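PDB 2RK9: Glyoxalase/bleomycin resistance protein/dioxygenase from Vibrio splendidus, which belongs to the glyoxalase/bleomycin resistance/dioxygenase superfamily and probably binds or transforms a small molecule, though its substrate is not established. Local coordinates for residues A96-Y108 with Q117-L129. The protein carries 1 engineered substitution. Numbering follows the deposited sequence.
Engineered in segment 117-129: Met121 (natural residue Ile).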
loop_
_atom_site.group_PDB
_atom_site.type_symbol
_atom_site.label_atom_id
_atom_site.label_comp_id
_atom_site.label_asym_id
_atom_site.label_seq_id
_atom_site.Cartn_x
_atom_site.Cartn_y
_atom_site.Cartn_z
ATOM N N ALA B 96 10.986 14.789 14.127
ATOM C CA ALA B 96 12.281 14.274 13.698
ATOM C C ALA B 96 12.531 12.826 14.132
ATOM O O ALA B 96 13.155 12.054 13.407
ATOM C CB ALA B 96 13.394 15.179 14.218
ATOM N N ASP B 97 12.043 12.438 15.304
ATOM C CA ASP B 97 12.267 11.071 15.754
ATOM C C ASP B 97 11.521 10.039 14.907
ATOM O O ASP B 97 11.735 8.833 15.059
ATOM C CB ASP B 97 11.879 10.927 17.227
ATOM C CG ASP B 97 12.796 11.715 18.147
ATOM O OD1 ASP B 97 13.937 12.012 17.735
ATOM O OD2 ASP B 97 12.391 12.030 19.285
ATOM N N SER B 98 10.660 10.516 14.011
ATOM C CA SER B 98 9.899 9.627 13.137
ATOM C C SER B 98 10.611 9.387 11.812
ATOM O O SER B 98 10.191 8.551 11.015
ATOM C CB SER B 98 8.508 10.204 12.860
ATOM O OG SER B 98 7.659 10.075 13.990
ATOM N N ILE B 99 11.689 10.125 11.573
ATOM C CA ILE B 99 12.437 9.965 10.340
ATOM C C ILE B 99 13.246 8.675 10.381
ATOM O O ILE B 99 14.036 8.454 11.295
ATOM C CB ILE B 99 13.354 11.178 10.092
ATOM C CG1 ILE B 99 12.491 12.434 9.954
ATOM C CG2 ILE B 99 14.171 10.966 8.824
ATOM C CD1 ILE B 99 13.269 13.721 9.788
ATOM N N TYR B 100 13.020 7.832 9.377
ATOM C CA TYR B 100 13.656 6.528 9.248
ATOM C C TYR B 100 14.851 6.603 8.302
ATOM O O TYR B 100 15.857 5.921 8.487
ATOM C CB TYR B 100 12.612 5.544 8.720
ATOM C CG TYR B 100 13.086 4.133 8.511
ATOM C CD1 TYR B 100 13.015 3.189 9.533
ATOM C CD2 TYR B 100 13.553 3.722 7.263
ATOM C CE1 TYR B 100 13.394 1.857 9.309
ATOM C CE2 TYR B 100 13.932 2.406 7.029
ATOM C CZ TYR B 100 13.849 1.476 8.055
ATOM O OH TYR B 100 14.214 0.173 7.805
ATOM N N LEU B 101 14.713 7.421 7.267
ATOM C CA LEU B 101 15.780 7.627 6.294
ATOM C C LEU B 101 15.754 9.115 5.963
ATOM O O LEU B 101 14.708 9.647 5.596
ATOM C CB LEU B 101 15.527 6.812 5.022
ATOM C CG LEU B 101 16.616 6.942 3.950
ATOM C CD1 LEU B 101 17.821 6.138 4.339
ATOM C CD2 LEU B 101 16.092 6.437 2.622
ATOM N N ALA B 102 16.895 9.786 6.109
ATOM C CA ALA B 102 16.979 11.219 5.841
ATOM C C ALA B 102 16.866 11.533 4.354
ATOM O O ALA B 102 17.179 10.695 3.501
ATOM C CB ALA B 102 18.283 11.779 6.386
ATOM N N LEU B 103 16.417 12.749 4.057
ATOM C CA LEU B 103 16.246 13.198 2.677
ATOM C C LEU B 103 17.523 12.997 1.878
ATOM O O LEU B 103 18.621 13.340 2.326
ATOM C CB LEU B 103 15.855 14.674 2.640
ATOM C CG LEU B 103 15.434 15.227 1.280
ATOM C CD1 LEU B 103 14.143 14.559 0.836
ATOM C CD2 LEU B 103 15.242 16.735 1.396
ATOM N N GLU B 104 17.356 12.464 0.676
ATOM C CA GLU B 104 18.480 12.185 -0.194
ATOM C C GLU B 104 18.049 12.243 -1.655
ATOM O O GLU B 104 16.892 12.002 -1.983
ATOM C CB GLU B 104 19.010 10.782 0.100
ATOM C CG GLU B 104 17.972 9.702 -0.195
ATOM C CD GLU B 104 18.534 8.295 -0.158
ATOM O OE1 GLU B 104 19.714 8.113 -0.519
ATOM O OE2 GLU B 104 17.786 7.361 0.209
ATOM N N SER B 105 18.999 12.558 -2.525
ATOM C CA SER B 105 18.745 12.597 -3.957
ATOM C C SER B 105 19.386 11.337 -4.529
ATOM O O SER B 105 20.606 11.221 -4.537
ATOM C CB SER B 105 19.405 13.819 -4.600
ATOM O OG SER B 105 18.874 15.031 -4.092
ATOM N N LYS B 106 18.570 10.398 -4.996
ATOM C CA LYS B 106 19.082 9.161 -5.577
ATOM C C LYS B 106 19.021 9.255 -7.098
ATOM O O LYS B 106 17.988 9.620 -7.660
ATOM C CB LYS B 106 18.257 7.955 -5.113
ATOM C CG LYS B 106 18.460 7.561 -3.666
ATOM C CD LYS B 106 17.709 6.276 -3.345
ATOM C CE LYS B 106 18.301 5.085 -4.089
ATOM N NZ LYS B 106 17.464 3.852 -3.921
ATOM N N SER B 107 20.118 8.898 -7.761
ATOM C CA SER B 107 20.179 8.967 -9.217
ATOM C C SER B 107 20.664 7.683 -9.904
ATOM O O SER B 107 21.399 6.886 -9.306
ATOM C CB SER B 107 21.097 10.124 -9.629
ATOM O OG SER B 107 20.695 11.347 -9.033
ATOM N N TYR B 108 20.237 7.503 -11.158
ATOM C CA TYR B 108 20.645 6.371 -12.005
ATOM C C TYR B 108 20.886 6.909 -13.414
ATOM O O TYR B 108 20.319 7.938 -13.793
ATOM C CB TYR B 108 19.567 5.290 -12.129
ATOM C CG TYR B 108 18.502 5.277 -11.079
ATOM C CD1 TYR B 108 18.601 4.459 -9.959
ATOM C CD2 TYR B 108 17.357 6.049 -11.234
ATOM C CE1 TYR B 108 17.578 4.407 -9.027
ATOM C CE2 TYR B 108 16.325 6.003 -10.306
ATOM C CZ TYR B 108 16.445 5.180 -9.202
ATOM O OH TYR B 108 15.439 5.134 -8.272
ATOM N N GLN B 117 15.740 11.153 -8.169
ATOM C CA GLN B 117 14.522 11.095 -7.378
ATOM C C GLN B 117 14.873 11.358 -5.918
ATOM O O GLN B 117 15.710 10.666 -5.334
ATOM C CB GLN B 117 13.860 9.724 -7.520
ATOM C CG GLN B 117 12.612 9.560 -6.672
ATOM C CD GLN B 117 11.971 8.199 -6.838
ATOM O OE1 GLN B 117 11.236 7.956 -7.796
ATOM N NE2 GLN B 117 12.252 7.297 -5.904
ATOM N N LYS B 118 14.259 12.382 -5.339
ATOM C CA LYS B 118 14.508 12.699 -3.943
ATOM C C LYS B 118 13.550 11.854 -3.118
ATOM O O LYS B 118 12.413 11.632 -3.528
ATOM C CB LYS B 118 14.244 14.176 -3.664
ATOM C CG LYS B 118 15.264 15.131 -4.254
ATOM C CD LYS B 118 14.924 16.563 -3.876
ATOM C CE LYS B 118 15.967 17.523 -4.390
ATOM N NZ LYS B 118 15.689 18.915 -3.945
ATOM N N GLN B 119 14.012 11.370 -1.970
ATOM C CA GLN B 119 13.165 10.568 -1.098
ATOM C C GLN B 119 13.651 10.559 0.330
ATOM O O GLN B 119 14.824 10.809 0.610
ATOM C CB GLN B 119 13.096 9.108 -1.567
ATOM C CG GLN B 119 14.414 8.336 -1.452
ATOM C CD GLN B 119 14.332 6.920 -2.038
ATOM O OE1 GLN B 119 14.088 6.737 -3.234
ATOM N NE2 GLN B 119 14.532 5.918 -1.192
ATOM N N PHE B 120 12.721 10.267 1.228
ATOM C CA PHE B 120 13.022 10.121 2.637
ATOM C C PHE B 120 11.978 9.152 3.167
ATOM O O PHE B 120 10.943 8.947 2.539
ATOM C CB PHE B 120 13.004 11.469 3.380
ATOM C CG PHE B 120 11.640 12.000 3.711
ATOM C CD1 PHE B 120 11.029 11.679 4.920
ATOM C CD2 PHE B 120 10.999 12.888 2.854
ATOM C CE1 PHE B 120 9.799 12.239 5.275
ATOM C CE2 PHE B 120 9.773 13.452 3.195
ATOM C CZ PHE B 120 9.173 13.128 4.409
HETATM N N MSE B 121 12.273 8.512 4.288
HETATM C CA MSE B 121 11.322 7.570 4.852
HETATM C C MSE B 121 10.909 7.973 6.245
HETATM O O MSE B 121 11.709 8.499 7.016
HETATM C CB MSE B 121 11.911 6.162 4.900
HETATM C CG MSE B 121 12.057 5.497 3.544
HETATM SE SE MSE B 121 12.867 3.764 3.684
HETATM C CE MSE B 121 11.386 2.826 4.490
ATOM N N VAL B 122 9.649 7.718 6.565
ATOM C CA VAL B 122 9.135 8.047 7.882
ATOM C C VAL B 122 8.291 6.903 8.402
ATOM O O VAL B 122 7.683 6.169 7.634
ATOM C CB VAL B 122 8.271 9.334 7.853
ATOM C CG1 VAL B 122 7.004 9.107 7.058
ATOM C CG2 VAL B 122 7.940 9.771 9.267
ATOM N N GLN B 123 8.278 6.748 9.716
ATOM C CA GLN B 123 7.478 5.712 10.337
ATOM C C GLN B 123 6.358 6.414 11.077
ATOM O O GLN B 123 6.604 7.343 11.845
ATOM C CB GLN B 123 8.312 4.903 11.329
ATOM C CG GLN B 123 7.483 3.878 12.084
ATOM C CD GLN B 123 8.305 3.070 13.049
ATOM O OE1 GLN B 123 8.960 3.621 13.928
ATOM N NE2 GLN B 123 8.281 1.755 12.892
ATOM N N THR B 124 5.129 5.976 10.833
ATOM C CA THR B 124 3.973 6.562 11.492
ATOM C C THR B 124 3.908 5.980 12.905
ATOM O O THR B 124 4.591 5.002 13.211
ATOM C CB THR B 124 2.682 6.227 10.737
ATOM O OG1 THR B 124 2.344 4.850 10.943
ATOM C CG2 THR B 124 2.869 6.483 9.243
ATOM N N PRO B 125 3.083 6.571 13.783
ATOM C CA PRO B 125 2.969 6.075 15.161
ATOM C C PRO B 125 2.677 4.580 15.287
ATOM O O PRO B 125 3.134 3.924 16.226
ATOM C CB PRO B 125 1.844 6.931 15.744
ATOM C CG PRO B 125 1.977 8.238 14.970
ATOM C CD PRO B 125 2.203 7.733 13.561
ATOM N N ASP B 126 1.920 4.038 14.337
ATOM C CA ASP B 126 1.559 2.623 14.368
ATOM C C ASP B 126 2.657 1.691 13.869
ATOM O O ASP B 126 2.560 0.477 14.040
ATOM C CB ASP B 126 0.292 2.405 13.549
ATOM C CG ASP B 126 -0.863 3.255 14.037
ATOM O OD1 ASP B 126 -1.414 2.965 15.121
ATOM O OD2 ASP B 126 -1.211 4.230 13.342
ATOM N N GLY B 127 3.691 2.259 13.252
ATOM C CA GLY B 127 4.792 1.451 12.757
ATOM C C GLY B 127 4.944 1.367 11.247
ATOM O O GLY B 127 5.950 0.854 10.768
ATOM N N TYR B 128 3.962 1.862 10.497
ATOM C CA TYR B 128 4.013 1.816 9.031
ATOM C C TYR B 128 5.138 2.663 8.442
ATOM O O TYR B 128 5.390 3.781 8.884
ATOM C CB TYR B 128 2.681 2.277 8.438
ATOM C CG TYR B 128 1.507 1.445 8.882
ATOM C CD1 TYR B 128 1.377 0.112 8.482
ATOM C CD2 TYR B 128 0.522 1.985 9.708
ATOM C CE1 TYR B 128 0.301 -0.653 8.894
ATOM C CE2 TYR B 128 -0.561 1.220 10.122
ATOM C CZ TYR B 128 -0.662 -0.094 9.711
ATOM O OH TYR B 128 -1.723 -0.856 10.120
ATOM N N LEU B 129 5.813 2.124 7.431
ATOM C CA LEU B 129 6.902 2.848 6.798
ATOM C C LEU B 129 6.490 3.416 5.450
ATOM O O LEU B 129 6.001 2.689 4.586
ATOM C CB LEU B 129 8.107 1.932 6.612
ATOM C CG LEU B 129 8.812 1.501 7.896
ATOM C CD1 LEU B 129 9.909 0.509 7.543
ATOM C CD2 LEU B 129 9.399 2.727 8.598
HETATM O O HOH W 1 5.808 8.103 14.459
#
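With CG trans to the backbone N (chi1 180°), Tyr100 lays its ring alongside the engineered selenomethionine Met121, whose chain runs extended to SE and then bends at chi3 (72°). The bend sets Met121 CE 3.6 Å from Tyr100 CE2, and SE meets the same ring obliquely in a Met-aromatic contact. Leu129 arrives at about a right angle, its CD2 over one ring face in a CH-pi contact 4.1 Å from the Tyr100 centroid. The backbone beneath illustrates how an antiparallel hairpin absorbs an extra residue: in a classic beta bulge, Tyr100 N (2.8 Å) and Leu101 N (3.2 Å) both donate to Met121 O from the same face of its carbonyl plane. The hairpin belongs to a beta-alpha-beta-beta-beta unit, as in this superfamily, with strand 99-108 at the sheet edge within this chain and helix 84-94 against Ile99 and Leu103. A second bulge precedes the pair Glu104-Gln119, whose side chains run abreast with carboxylate and amide planes nearly perpendicular. Gln117 NE2 donates to Gln119 OE1 (3.3 Å), which probably limits rotation of the Gln119 amide, while Lys106 CD packs against it. At the other end Gln123 N donates to Ser98 O (2.9 Å), and a water links Ser98 OG to Gln123 O.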